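Side-chain contacts in NIF3-related protein (Bacillus cereus, PDB 2GX8), which is of unknown function but binds paired zinc ions through a dimetal-binding motif conserved in the NIF3 family, and also carries a probable regulatory domain: residues His45-Met48 with Glu49-Ile53; Pro94-Phe97 with Asn98-Ala102; Tyr124-His127 with Thr128-Val132; Val353-Gly356 with His357-Lys361. All coordinates share one frame; numbering follows the deposited sequence.

In the fold
All four contacts are local, each between adjoining pieces of chain, and they follow in series without nesting or crossing. Contact 1 makes a turn in the loop from helix 31-38 to strand 54-56. Contact 2 bends the loop from strand 88-91 to helix 108-118, close behind the zinc ligands H92 and H93, and reaches a second subunit. Contact 3 passes from strand 122-125 into helix 128-132; its centre lies about 8 Å from that of contact 1, and the two touch. Contact 4 passes from strand 351-354, in the other sheet, into a 3-10 segment. Contacts 3 and 4 meet at a shared zinc ion, joining the two sheet regions across the metal site.

Contact 1 (His45-Met48 with Glu49-Ile53); sequences HLAM and EGDKI
M48 and D51 are the first and last residues of a type II beta turn, closed by D51 N bonding to M48 O at 2.9 Å with an N-H...O angle of 152°, and with G50 at positive phi in its third place. The same oxygen also lies against the base of the D51 side chain, with D51 CB 3.1 Å from M48 O. Beyond the turn, A47 and I53 approach from the two arms: the A47 methyl meets the terminal CD1 of I53 at 3.6 Å. I53 reaches it with CG1 set between its backbone N and carbonyl carbon (chi1 73°) and the chain then extended to CD1. D51 sends its carboxylate back over the same arm, and its OD1 passes A47 CB at 4.1 Å. Both carboxylate oxygens are taken up by the strand-to-helix junction alongside, OD1 bonded to T128 OG1 and OD2 to H127 ND1. T128 OG1 also hydrogen-bonds the backbone N of M48, so one hydroxyl ties both ends of the turn. The chemistry is therefore that of a braced surface turn: a backbone bond sets its shape, a small apolar touch lies between the arms, and the D51 side chain, about 8 Å from a zinc ion, probably helps hold the H127 ring in place beside the metal site.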
ATOM      1  N   HIS C  45     -11.444 -25.283   1.194  1.00 58.32           N
ATOM      2  CA  HIS C  45     -11.919 -24.200   0.327  1.00 59.00           C
ATOM      3  C   HIS C  45     -13.054 -23.388   0.982  1.00 59.48           C
ATOM      4  O   HIS C  45     -13.375 -22.283   0.541  1.00 58.92           O
ATOM      5  CB  HIS C  45     -12.327 -24.720  -1.054  1.00 58.75           C
ATOM      6  CG  HIS C  45     -13.349 -25.817  -1.026  1.00 59.83           C
ATOM      7  ND1 HIS C  45     -14.703 -25.576  -0.907  1.00 62.09           N
ATOM      8  CD2 HIS C  45     -13.220 -27.159  -1.153  1.00 60.92           C
ATOM      9  CE1 HIS C  45     -15.360 -26.722  -0.939  1.00 61.13           C
ATOM     10  NE2 HIS C  45     -14.483 -27.699  -1.092  1.00 61.85           N
ATOM     11  N   LEU C  46     -13.643 -23.943   2.041  1.00 60.50           N
ATOM     12  CA  LEU C  46     -14.697 -23.273   2.805  1.00 62.24           C
ATOM     13  C   LEU C  46     -14.138 -22.173   3.716  1.00 63.87           C
ATOM     14  O   LEU C  46     -14.849 -21.205   4.047  1.00 64.40           O
ATOM     15  CB  LEU C  46     -15.497 -24.278   3.645  1.00 61.48           C
ATOM     16  CG  LEU C  46     -16.286 -25.330   2.880  1.00 59.99           C
ATOM     17  CD1 LEU C  46     -17.142 -26.110   3.826  1.00 57.76           C
ATOM     18  CD2 LEU C  46     -17.139 -24.659   1.856  1.00 57.49           C
ATOM     19  N   ALA C  47     -12.876 -22.347   4.127  1.00 65.54           N
ATOM     20  CA  ALA C  47     -12.146 -21.377   4.953  1.00 67.07           C
ATOM     21  C   ALA C  47     -12.110 -19.992   4.290  1.00 68.05           C
ATOM     22  O   ALA C  47     -12.054 -19.871   3.062  1.00 68.13           O
ATOM     23  CB  ALA C  47     -10.722 -21.873   5.243  1.00 67.27           C
ATOM     24  N   MET C  48     -12.140 -18.947   5.104  1.00 69.39           N
ATOM     25  CA  MET C  48     -12.179 -17.590   4.578  1.00 70.87           C
ATOM     26  C   MET C  48     -10.814 -16.991   4.283  1.00 72.10           C
ATOM     27  O   MET C  48      -9.786 -17.457   4.789  1.00 72.12           O
ATOM     28  CB  MET C  48     -12.934 -16.682   5.535  1.00 70.83           C
ATOM     29  CG  MET C  48     -14.343 -17.133   5.804  1.00 71.24           C
ATOM     30  SD  MET C  48     -15.130 -15.895   6.809  1.00 70.85           S
ATOM     31  CE  MET C  48     -15.168 -14.497   5.661  1.00 71.20           C
ATOM     32  N   GLU C  49     -10.839 -15.957   3.441  1.00 73.47           N
ATOM     33  CA  GLU C  49      -9.662 -15.184   3.029  1.00 74.78           C
ATOM     34  C   GLU C  49      -8.739 -14.867   4.224  1.00 74.55           C
ATOM     35  O   GLU C  49      -9.176 -14.300   5.235  1.00 74.46           O
ATOM     36  CB  GLU C  49     -10.131 -13.900   2.297  1.00 75.60           C
ATOM     37  CG  GLU C  49      -9.058 -12.827   2.048  1.00 78.42           C
ATOM     38  CD  GLU C  49      -7.944 -13.282   1.121  1.00 81.31           C
ATOM     39  OE1 GLU C  49      -8.238 -13.988   0.127  1.00 82.53           O
ATOM     40  OE2 GLU C  49      -6.777 -12.910   1.380  1.00 82.35           O
ATOM     41  N   GLY C  50      -7.480 -15.290   4.124  1.00 74.07           N
ATOM     42  CA  GLY C  50      -6.511 -15.026   5.186  1.00 73.61           C
ATOM     43  C   GLY C  50      -6.596 -15.860   6.462  1.00 73.12           C
ATOM     44  O   GLY C  50      -5.873 -15.574   7.435  1.00 73.02           O
ATOM     45  N   ASP C  51      -7.463 -16.882   6.470  1.00 72.23           N
ATOM     46  CA  ASP C  51      -7.597 -17.784   7.630  1.00 70.98           C
ATOM     47  C   ASP C  51      -6.357 -18.692   7.661  1.00 70.31           C
ATOM     48  O   ASP C  51      -5.709 -18.926   6.620  1.00 71.10           O
ATOM     49  CB  ASP C  51      -8.922 -18.595   7.591  1.00 70.70           C
ATOM     50  CG  ASP C  51      -9.317 -19.217   8.964  1.00 69.30           C
ATOM     51  OD1 ASP C  51     -10.058 -20.224   8.968  1.00 67.18           O
ATOM     52  OD2 ASP C  51      -8.897 -18.717  10.031  1.00 66.45           O
ATOM     53  N   LYS C  52      -6.035 -19.180   8.861  1.00 68.64           N
ATOM     54  CA  LYS C  52      -4.869 -20.012   9.112  1.00 67.03           C
ATOM     55  C   LYS C  52      -5.309 -21.414   9.558  1.00 65.70           C
ATOM     56  O   LYS C  52      -5.589 -21.631  10.731  1.00 65.43           O
ATOM     57  CB  LYS C  52      -4.030 -19.351  10.221  1.00 67.10           C
ATOM     58  CG  LYS C  52      -3.739 -17.841  10.049  1.00 70.03           C
ATOM     59  CD  LYS C  52      -2.535 -17.505   9.153  1.00 74.56           C
ATOM     60  CE  LYS C  52      -2.719 -17.774   7.637  1.00 78.20           C
ATOM     61  NZ  LYS C  52      -1.439 -17.615   6.847  1.00 75.53           N
ATOM     62  N   ILE C  53      -5.377 -22.367   8.630  1.00 64.35           N
ATOM     63  CA  ILE C  53      -5.808 -23.734   8.970  1.00 62.83           C
ATOM     64  C   ILE C  53      -4.877 -24.857   8.451  1.00 61.24           C
ATOM     65  O   ILE C  53      -3.929 -24.595   7.718  1.00 60.74           O
ATOM     66  CB  ILE C  53      -7.260 -23.987   8.518  1.00 64.00           C
ATOM     67  CG1 ILE C  53      -7.350 -24.144   6.998  1.00 62.74           C
ATOM     68  CG2 ILE C  53      -8.202 -22.872   9.033  1.00 63.03           C
ATOM     69  CD1 ILE C  53      -8.702 -24.558   6.565  1.00 60.55           C
TER

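Contact 2 (Pro94-Phe97 with Asn98-Ala102); sequences PLIF and NPLKA
I96 and L100 face each other across a bend in the loop between strand 88-91 and helix 108-118, part of a subunit interface. Their side chains run at about a right angle to one another, and the closest pair is methyl to methyl, I96 CD1 to L100 CD1 at 3.9 Å. I96 CG1 stands 4.1 Å from the same L100 CD1, so the leucine branch rests against the ethyl arm of the isoleucine. The other I96 branch points into the bend: CG2 lies opposite its own backbone N, with CG1 beside that N (chi1 -63°), and this brings CG2 to 3.3 Å from N98 O and 4.1 Å from L100 CG. Around the corner P99 follows closely, its CD 3.9 Å from F97 O. The F97 ring has P94 CG at its edge and in its plane, and packs on K52 of the neighbouring loop. Geometry gives the two halves of the bend no mutual hydrogen bond; polar ties run outward instead, from I96 O to Q56 NE2 and from L95 O to Y109 OH. Y109 of helix 108-118 also packs on both I96 and L100. L100 of the second subunit receives both I96 and L100 of this chain, P99 meets P99 of that subunit, and L100 of this chain makes backbone hydrogen bonds to it. The chemistry implies an apolar fold-back in which I96 and L100 buttress each other while serving the association of two subunits, with side-chain packing, the proline and the bonds to Q56 and Y109 probably all contributing to the shape.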
ATOM      1  N   PRO C  94      -6.896 -21.686  15.707  1.00 56.44           N
ATOM      2  CA  PRO C  94      -5.507 -21.993  15.390  1.00 57.49           C
ATOM      3  C   PRO C  94      -4.589 -21.698  16.578  1.00 56.71           C
ATOM      4  O   PRO C  94      -4.738 -20.681  17.193  1.00 56.76           O
ATOM      5  CB  PRO C  94      -5.180 -21.009  14.250  1.00 56.51           C
ATOM      6  CG  PRO C  94      -6.465 -20.601  13.688  1.00 57.64           C
ATOM      7  CD  PRO C  94      -7.499 -20.741  14.750  1.00 57.05           C
ATOM      8  N   LEU C  95      -3.665 -22.588  16.895  1.00 57.41           N
ATOM      9  CA  LEU C  95      -2.660 -22.310  17.938  1.00 57.10           C
ATOM     10  C   LEU C  95      -1.660 -21.255  17.421  1.00 56.63           C
ATOM     11  O   LEU C  95      -1.264 -20.360  18.151  1.00 56.62           O
ATOM     12  CB  LEU C  95      -1.946 -23.585  18.372  1.00 56.04           C
ATOM     13  CG  LEU C  95      -0.708 -23.510  19.287  1.00 58.65           C
ATOM     14  CD1 LEU C  95      -1.002 -22.978  20.685  1.00 54.33           C
ATOM     15  CD2 LEU C  95      -0.118 -24.918  19.370  1.00 53.97           C
ATOM     16  N   ILE C  96      -1.254 -21.359  16.165  1.00 56.06           N
ATOM     17  CA  ILE C  96      -0.434 -20.308  15.602  1.00 55.51           C
ATOM     18  C   ILE C  96      -1.382 -19.484  14.762  1.00 56.99           C
ATOM     19  O   ILE C  96      -1.938 -20.007  13.810  1.00 57.44           O
ATOM     20  CB  ILE C  96       0.645 -20.839  14.653  1.00 54.93           C
ATOM     21  CG1 ILE C  96       1.618 -21.745  15.401  1.00 53.99           C
ATOM     22  CG2 ILE C  96       1.404 -19.679  14.001  1.00 53.43           C
ATOM     23  CD1 ILE C  96       2.674 -22.343  14.509  1.00 52.64           C
ATOM     24  N   PHE C  97      -1.610 -18.223  15.116  1.00 58.40           N
ATOM     25  CA  PHE C  97      -2.444 -17.374  14.275  1.00 59.28           C
ATOM     26  C   PHE C  97      -1.510 -16.342  13.640  1.00 58.69           C
ATOM     27  O   PHE C  97      -1.365 -16.298  12.430  1.00 58.62           O
ATOM     28  CB  PHE C  97      -3.618 -16.717  15.014  1.00 61.66           C
ATOM     29  CG  PHE C  97      -4.636 -16.119  14.067  1.00 63.60           C
ATOM     30  CD1 PHE C  97      -5.560 -16.944  13.420  1.00 65.00           C
ATOM     31  CD2 PHE C  97      -4.620 -14.754  13.765  1.00 68.08           C
ATOM     32  CE1 PHE C  97      -6.468 -16.424  12.515  1.00 67.12           C
ATOM     33  CE2 PHE C  97      -5.534 -14.204  12.851  1.00 67.90           C
ATOM     34  CZ  PHE C  97      -6.456 -15.040  12.224  1.00 66.91           C
ATOM     35  N   ASN C  98      -0.878 -15.516  14.461  1.00 58.36           N
ATOM     36  CA  ASN C  98       0.170 -14.629  13.975  1.00 57.58           C
ATOM     37  C   ASN C  98       1.379 -15.555  13.728  1.00 55.87           C
ATOM     38  O   ASN C  98       1.621 -16.467  14.533  1.00 55.07           O
ATOM     39  CB  ASN C  98       0.506 -13.574  15.028  1.00 58.18           C
ATOM     40  CG  ASN C  98      -0.671 -12.659  15.330  1.00 63.63           C
ATOM     41  OD1 ASN C  98      -1.318 -12.131  14.412  1.00 65.39           O
ATOM     42  ND2 ASN C  98      -0.958 -12.463  16.621  1.00 65.52           N
ATOM     43  N   PRO C  99       2.095 -15.382  12.597  1.00 53.83           N
ATOM     44  CA  PRO C  99       3.243 -16.239  12.343  1.00 52.73           C
ATOM     45  C   PRO C  99       4.346 -16.057  13.425  1.00 52.18           C
ATOM     46  O   PRO C  99       4.613 -14.929  13.860  1.00 51.77           O
ATOM     47  CB  PRO C  99       3.733 -15.759  10.968  1.00 51.40           C
ATOM     48  CG  PRO C  99       2.663 -15.036  10.398  1.00 53.40           C
ATOM     49  CD  PRO C  99       1.892 -14.425  11.503  1.00 53.70           C
ATOM     50  N   LEU C 100       4.985 -17.143  13.846  1.00 50.59           N
ATOM     51  CA  LEU C 100       5.999 -17.055  14.898  1.00 48.86           C
ATOM     52  C   LEU C 100       7.318 -16.474  14.492  1.00 48.38           C
ATOM     53  O   LEU C 100       8.017 -17.009  13.640  1.00 49.57           O
ATOM     54  CB  LEU C 100       6.242 -18.405  15.515  1.00 47.09           C
ATOM     55  CG  LEU C 100       4.944 -19.070  15.952  1.00 48.59           C
ATOM     56  CD1 LEU C 100       5.248 -20.336  16.600  1.00 43.87           C
ATOM     57  CD2 LEU C 100       4.151 -18.190  16.898  1.00 45.66           C
ATOM     58  N   LYS C 101       7.676 -15.388  15.153  1.00 47.44           N
ATOM     59  CA  LYS C 101       8.938 -14.717  14.963  1.00 47.30           C
ATOM     60  C   LYS C 101       9.983 -15.337  15.881  1.00 47.22           C
ATOM     61  O   LYS C 101      11.202 -15.119  15.737  1.00 45.95           O
ATOM     62  CB  LYS C 101       8.786 -13.280  15.397  1.00 46.90           C
ATOM     63  CG  LYS C 101       7.975 -12.423  14.500  1.00 49.84           C
ATOM     64  CD  LYS C 101       8.169 -11.005  14.950  1.00 57.51           C
ATOM     65  CE  LYS C 101       7.607 -10.031  13.958  1.00 62.28           C
ATOM     66  NZ  LYS C 101       8.206  -8.693  14.212  1.00 66.78           N
ATOM     67  N   ALA C 102       9.484 -16.081  16.860  1.00 47.51           N
ATOM     68  CA  ALA C 102      10.319 -16.671  17.885  1.00 49.32           C
ATOM     69  C   ALA C 102       9.542 -17.727  18.676  1.00 51.27           C
ATOM     70  O   ALA C 102       8.306 -17.708  18.685  1.00 52.76           O
ATOM     71  CB  ALA C 102      10.798 -15.575  18.843  1.00 46.61           C
TER

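Contact 3 (Tyr124-His127 with Thr128-Val132); sequences YAAH and TNVDV. With ZN (zinc ion), chain M.
H127 lies beside, and D131 in, a zinc site at a strand-to-helix junction, where strand 122-125 gives way to helix 128-132 and D131 completes the site with H92 and E360; H127 is not a ligand. One backbone bond closes the turn: V130 N donates to H127 O at 3.0 Å with an angle of 152° at the hydrogen. On the other side of the junction A126 and V130 pack, A126 CB to V130 CG2 at 3.6 Å, and both side chains also lie against F38 of helix 31-38. The carbonyl oxygen of A126 accepts from H92 ND1 and so probably helps orient a ligand of the same zinc ion. The H92 ring in turn meets the H127 ring edge-to-face, while H127 ND1 bonds D51 OD2, which holds the ring from the loop before strand 54-56. T128 lays CG2 over one face of the H127 imidazole, 4.3 Å above its plane and offset toward the rim. D131 comes past obliquely, its carboxylate plane turned 76° from the ring plane, and OD2 passes CD2 of H127 at 3.9 Å. Two acceptors also come close here, D131 OD2 and H127 O at 3.1 Å; the positive metal beside the carboxylate may ease that proximity. D131 CG stands anti to the backbone carbonyl carbon (chi1 -73°) and beside the backbone N, which aims the carboxylate at the metal. The grip is lopsided: D131 OD1 lies 2.3 Å from the zinc ion and D131 OD2 2.8 Å.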
ATOM      1  N   TYR C 124      -3.636 -29.599  14.554  1.00 56.55           N
ATOM      2  CA  TYR C 124      -4.279 -29.306  13.295  1.00 56.51           C
ATOM      3  C   TYR C 124      -5.355 -28.245  13.503  1.00 56.91           C
ATOM      4  O   TYR C 124      -6.184 -28.366  14.418  1.00 58.73           O
ATOM      5  CB  TYR C 124      -4.858 -30.615  12.721  1.00 57.49           C
ATOM      6  CG  TYR C 124      -5.647 -30.466  11.439  1.00 57.63           C
ATOM      7  CD1 TYR C 124      -7.016 -30.158  11.480  1.00 58.15           C
ATOM      8  CD2 TYR C 124      -5.053 -30.657  10.203  1.00 56.42           C
ATOM      9  CE1 TYR C 124      -7.761 -30.029  10.341  1.00 56.53           C
ATOM     10  CE2 TYR C 124      -5.810 -30.527   9.030  1.00 57.91           C
ATOM     11  CZ  TYR C 124      -7.162 -30.217   9.124  1.00 57.33           C
ATOM     12  OH  TYR C 124      -7.944 -30.073   8.012  1.00 57.44           O
ATOM     13  N   ALA C 125      -5.365 -27.194  12.684  1.00 55.13           N
ATOM     14  CA  ALA C 125      -6.396 -26.166  12.879  1.00 54.83           C
ATOM     15  C   ALA C 125      -7.541 -26.274  11.884  1.00 54.74           C
ATOM     16  O   ALA C 125      -7.326 -26.414  10.683  1.00 54.41           O
ATOM     17  CB  ALA C 125      -5.803 -24.795  12.828  1.00 53.95           C
ATOM     18  N   ALA C 126      -8.760 -26.212  12.399  1.00 54.89           N
ATOM     19  CA  ALA C 126      -9.952 -26.218  11.566  1.00 55.97           C
ATOM     20  C   ALA C 126     -10.767 -25.009  11.975  1.00 56.75           C
ATOM     21  O   ALA C 126     -11.689 -25.129  12.785  1.00 57.61           O
ATOM     22  CB  ALA C 126     -10.718 -27.441  11.836  1.00 55.99           C
ATOM     23  N   HIS C 127     -10.433 -23.843  11.433  1.00 57.10           N
ATOM     24  CA  HIS C 127     -11.092 -22.626  11.874  1.00 57.92           C
ATOM     25  C   HIS C 127     -12.354 -22.242  11.109  1.00 57.23           C
ATOM     26  O   HIS C 127     -13.396 -22.840  11.348  1.00 56.97           O
ATOM     27  CB  HIS C 127     -10.077 -21.479  12.069  1.00 59.04           C
ATOM     28  CG  HIS C 127     -10.625 -20.289  12.805  1.00 62.21           C
ATOM     29  ND1 HIS C 127     -10.197 -18.997  12.561  1.00 68.11           N
ATOM     30  CD2 HIS C 127     -11.598 -20.190  13.743  1.00 63.90           C
ATOM     31  CE1 HIS C 127     -10.871 -18.155  13.327  1.00 68.80           C
ATOM     32  NE2 HIS C 127     -11.735 -18.852  14.047  1.00 71.14           N
ATOM     33  N   THR C 128     -12.291 -21.281  10.190  1.00 57.02           N
ATOM     34  CA  THR C 128     -13.524 -20.853   9.519  1.00 57.11           C
ATOM     35  C   THR C 128     -14.219 -21.927   8.708  1.00 56.52           C
ATOM     36  O   THR C 128     -15.419 -21.834   8.469  1.00 56.57           O
ATOM     37  CB  THR C 128     -13.374 -19.577   8.685  1.00 57.47           C
ATOM     38  OG1 THR C 128     -12.224 -19.709   7.850  1.00 58.18           O
ATOM     39  CG2 THR C 128     -13.242 -18.341   9.599  1.00 58.94           C
ATOM     40  N   ASN C 129     -13.486 -22.936   8.274  1.00 55.64           N
ATOM     41  CA  ASN C 129     -14.146 -24.037   7.563  1.00 56.50           C
ATOM     42  C   ASN C 129     -15.197 -24.794   8.435  1.00 55.71           C
ATOM     43  O   ASN C 129     -16.133 -25.370   7.903  1.00 55.94           O
ATOM     44  CB  ASN C 129     -13.128 -24.987   6.882  1.00 56.71           C
ATOM     45  CG  ASN C 129     -12.075 -25.566   7.857  1.00 58.42           C
ATOM     46  OD1 ASN C 129     -11.776 -26.758   7.813  1.00 61.07           O
ATOM     47  ND2 ASN C 129     -11.517 -24.725   8.727  1.00 58.15           N
ATOM     48  N   VAL C 130     -15.040 -24.768   9.760  1.00 55.45           N
ATOM     49  CA  VAL C 130     -15.979 -25.413  10.696  1.00 55.26           C
ATOM     50  C   VAL C 130     -17.148 -24.439  11.038  1.00 55.69           C
ATOM     51  O   VAL C 130     -18.228 -24.852  11.457  1.00 55.33           O
ATOM     52  CB  VAL C 130     -15.233 -25.972  11.957  1.00 56.03           C
ATOM     53  CG1 VAL C 130     -16.188 -26.547  12.995  1.00 54.66           C
ATOM     54  CG2 VAL C 130     -14.239 -27.045  11.540  1.00 54.58           C
ATOM     55  N   ASP C 131     -16.918 -23.146  10.814  1.00 55.84           N
ATOM     56  CA  ASP C 131     -17.920 -22.109  11.022  1.00 56.21           C
ATOM     57  C   ASP C 131     -18.918 -22.099   9.870  1.00 55.74           C
ATOM     58  O   ASP C 131     -20.125 -21.939  10.069  1.00 55.25           O
ATOM     59  CB  ASP C 131     -17.232 -20.744  11.058  1.00 56.97           C
ATOM     60  CG  ASP C 131     -16.445 -20.517  12.322  1.00 59.66           C
ATOM     61  OD1 ASP C 131     -17.094 -20.318  13.370  1.00 62.47           O
ATOM     62  OD2 ASP C 131     -15.190 -20.473  12.274  1.00 59.43           O
ATOM     63  N   VAL C 132     -18.365 -22.275   8.667  1.00 55.40           N
ATOM     64  CA  VAL C 132     -19.082 -22.240   7.385  1.00 54.47           C
ATOM     65  C   VAL C 132     -19.818 -23.531   7.021  1.00 54.21           C
ATOM     66  O   VAL C 132     -20.929 -23.491   6.514  1.00 53.94           O
ATOM     67  CB  VAL C 132     -18.069 -21.925   6.233  1.00 54.23           C
ATOM     68  CG1 VAL C 132     -18.761 -21.897   4.873  1.00 53.60           C
ATOM     69  CG2 VAL C 132     -17.332 -20.612   6.482  1.00 52.60           C
TER
HETATM   70 ZN    ZN M 375     -15.540 -20.149  15.028  1.00 60.75          ZN

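Contact 4 (Val353-Gly356 with His357-Lys361). With ZN (zinc ion), chain L; ZN (zinc ion), chain M.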
ATOM      1  N   VAL C 353     -27.860 -10.753  22.287  1.00 49.56           N
ATOM      2  CA  VAL C 353     -27.516 -11.488  23.482  1.00 48.62           C
ATOM      3  C   VAL C 353     -26.092 -11.993  23.213  1.00 48.47           C
ATOM      4  O   VAL C 353     -25.864 -12.603  22.208  1.00 49.27           O
ATOM      5  CB  VAL C 353     -28.413 -12.669  23.735  1.00 46.82           C
ATOM      6  CG1 VAL C 353     -27.913 -13.377  24.950  1.00 42.79           C
ATOM      7  CG2 VAL C 353     -29.920 -12.198  23.949  1.00 48.36           C
ATOM      8  N   ASP C 354     -25.162 -11.733  24.122  1.00 49.62           N
ATOM      9  CA  ASP C 354     -23.751 -12.113  23.975  1.00 50.26           C
ATOM     10  C   ASP C 354     -23.481 -13.110  25.080  1.00 50.68           C
ATOM     11  O   ASP C 354     -23.219 -12.734  26.215  1.00 52.47           O
ATOM     12  CB  ASP C 354     -22.848 -10.883  24.141  1.00 47.24           C
ATOM     13  CG  ASP C 354     -21.370 -11.178  23.955  1.00 54.29           C
ATOM     14  OD1 ASP C 354     -20.963 -12.355  23.904  1.00 53.50           O
ATOM     15  OD2 ASP C 354     -20.575 -10.209  23.827  1.00 57.11           O
ATOM     16  N   PRO C 355     -23.519 -14.396  24.741  1.00 50.94           N
ATOM     17  CA  PRO C 355     -23.241 -15.409  25.736  1.00 50.24           C
ATOM     18  C   PRO C 355     -21.740 -15.689  25.812  1.00 51.80           C
ATOM     19  O   PRO C 355     -21.323 -16.511  26.607  1.00 53.44           O
ATOM     20  CB  PRO C 355     -23.970 -16.624  25.181  1.00 50.89           C
ATOM     21  CG  PRO C 355     -23.945 -16.443  23.675  1.00 47.57           C
ATOM     22  CD  PRO C 355     -23.780 -14.972  23.405  1.00 50.29           C
ATOM     23  N   GLY C 356     -20.929 -15.006  25.001  1.00 51.71           N
ATOM     24  CA  GLY C 356     -19.491 -15.207  25.003  1.00 50.44           C
ATOM     25  C   GLY C 356     -19.055 -16.064  23.832  1.00 53.34           C
ATOM     26  O   GLY C 356     -19.777 -16.970  23.387  1.00 53.03           O
ATOM     27  N   HIS C 357     -17.855 -15.775  23.336  1.00 53.06           N
ATOM     28  CA  HIS C 357     -17.243 -16.477  22.223  1.00 55.23           C
ATOM     29  C   HIS C 357     -17.115 -17.985  22.553  1.00 54.12           C
ATOM     30  O   HIS C 357     -17.226 -18.834  21.687  1.00 53.60           O
ATOM     31  CB  HIS C 357     -15.851 -15.870  22.022  1.00 54.87           C
ATOM     32  CG  HIS C 357     -15.193 -16.195  20.721  1.00 59.15           C
ATOM     33  ND1 HIS C 357     -14.525 -15.241  19.981  1.00 62.35           N
ATOM     34  CD2 HIS C 357     -15.048 -17.361  20.047  1.00 60.76           C
ATOM     35  CE1 HIS C 357     -13.994 -15.801  18.910  1.00 61.28           C
ATOM     36  NE2 HIS C 357     -14.317 -17.087  18.916  1.00 65.05           N
ATOM     37  N   ASN C 358     -16.919 -18.299  23.827  1.00 53.74           N
ATOM     38  CA  ASN C 358     -16.724 -19.666  24.255  1.00 52.90           C
ATOM     39  C   ASN C 358     -17.904 -20.595  24.038  1.00 54.24           C
ATOM     40  O   ASN C 358     -17.749 -21.780  24.247  1.00 53.86           O
ATOM     41  CB  ASN C 358     -16.289 -19.706  25.715  1.00 52.80           C
ATOM     42  CG  ASN C 358     -15.823 -21.074  26.159  1.00 49.95           C
ATOM     43  OD1 ASN C 358     -14.710 -21.505  25.834  1.00 51.88           O
ATOM     44  ND2 ASN C 358     -16.657 -21.754  26.936  1.00 50.12           N
ATOM     45  N   VAL C 359     -19.065 -20.091  23.614  1.00 54.12           N
ATOM     46  CA  VAL C 359     -20.193 -20.983  23.357  1.00 55.02           C
ATOM     47  C   VAL C 359     -19.942 -21.872  22.130  1.00 55.38           C
ATOM     48  O   VAL C 359     -20.697 -22.795  21.865  1.00 56.43           O
ATOM     49  CB  VAL C 359     -21.567 -20.246  23.257  1.00 54.76           C
ATOM     50  CG1 VAL C 359     -21.801 -19.412  24.498  1.00 54.36           C
ATOM     51  CG2 VAL C 359     -21.656 -19.381  22.015  1.00 55.20           C
ATOM     52  N   GLU C 360     -18.891 -21.569  21.373  1.00 54.59           N
ATOM     53  CA  GLU C 360     -18.473 -22.395  20.238  1.00 54.95           C
ATOM     54  C   GLU C 360     -17.925 -23.736  20.684  1.00 53.77           C
ATOM     55  O   GLU C 360     -17.597 -24.575  19.877  1.00 53.19           O
ATOM     56  CB  GLU C 360     -17.360 -21.726  19.471  1.00 54.33           C
ATOM     57  CG  GLU C 360     -17.825 -20.589  18.665  1.00 58.63           C
ATOM     58  CD  GLU C 360     -16.702 -20.077  17.789  1.00 61.06           C
ATOM     59  OE1 GLU C 360     -15.552 -19.987  18.275  1.00 57.73           O
ATOM     60  OE2 GLU C 360     -16.968 -19.789  16.606  1.00 63.33           O
ATOM     61  N   LYS C 361     -17.796 -23.909  21.987  1.00 54.27           N
ATOM     62  CA  LYS C 361     -17.333 -25.142  22.574  1.00 54.26           C
ATOM     63  C   LYS C 361     -18.224 -26.331  22.155  1.00 53.75           C
ATOM     64  O   LYS C 361     -17.819 -27.481  22.295  1.00 54.10           O
ATOM     65  CB  LYS C 361     -17.330 -24.969  24.094  1.00 52.72           C
ATOM     66  CG  LYS C 361     -18.732 -24.799  24.672  1.00 54.96           C
ATOM     67  CD  LYS C 361     -18.688 -24.716  26.164  1.00 58.24           C
ATOM     68  CE  LYS C 361     -20.085 -24.646  26.786  1.00 61.91           C
ATOM     69  NZ  LYS C 361     -20.632 -23.293  26.866  1.00 60.89           N
TER
HETATM   70 ZN    ZN L 374     -13.847 -18.426  17.315  1.00 55.72          ZN
HETATM   71 ZN    ZN M 375     -15.540 -20.149  15.028  1.00 60.75          ZN
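P355 and V359 pack across a tight turn that leads from the end of strand 351-354 into a 3-10 segment, 357-361, carrying ligands of the dimetal site. The two side chains meet at about a right angle, P355 CB against V359 CG1 at 3.6 Å. V359 N bonds G356 O at 3.2 Å and almost straight, 168° at the hydrogen. Both V359 methyls flank that oxygen, each 3.4 Å from G356 O. Ahead of the turn, D354 makes an Asx turn: OD1 accepts from G356 N at 2.9 Å on its anti side, while OD2 is held by a salt bridge to R298 and by M337 N. G356 adopts positive phi (102°), and its peptide turns straight into the 3-10 segment. There H357 directs NE2 to one zinc ion while ND1 bonds D336 OD2, so the imidazole is fixed at both nitrogens. Y339 of the third subunit stacks on this ring. E360, extended beyond CG, bridges the metals, which H93 on one side and H92 with D131 on the other help to bind. H357 NE2 sits 2.1 Å from the first zinc ion. E360 OE1 meets that same ion at 2.5 Å, and E360 OE2 reaches the second at 2.2 Å.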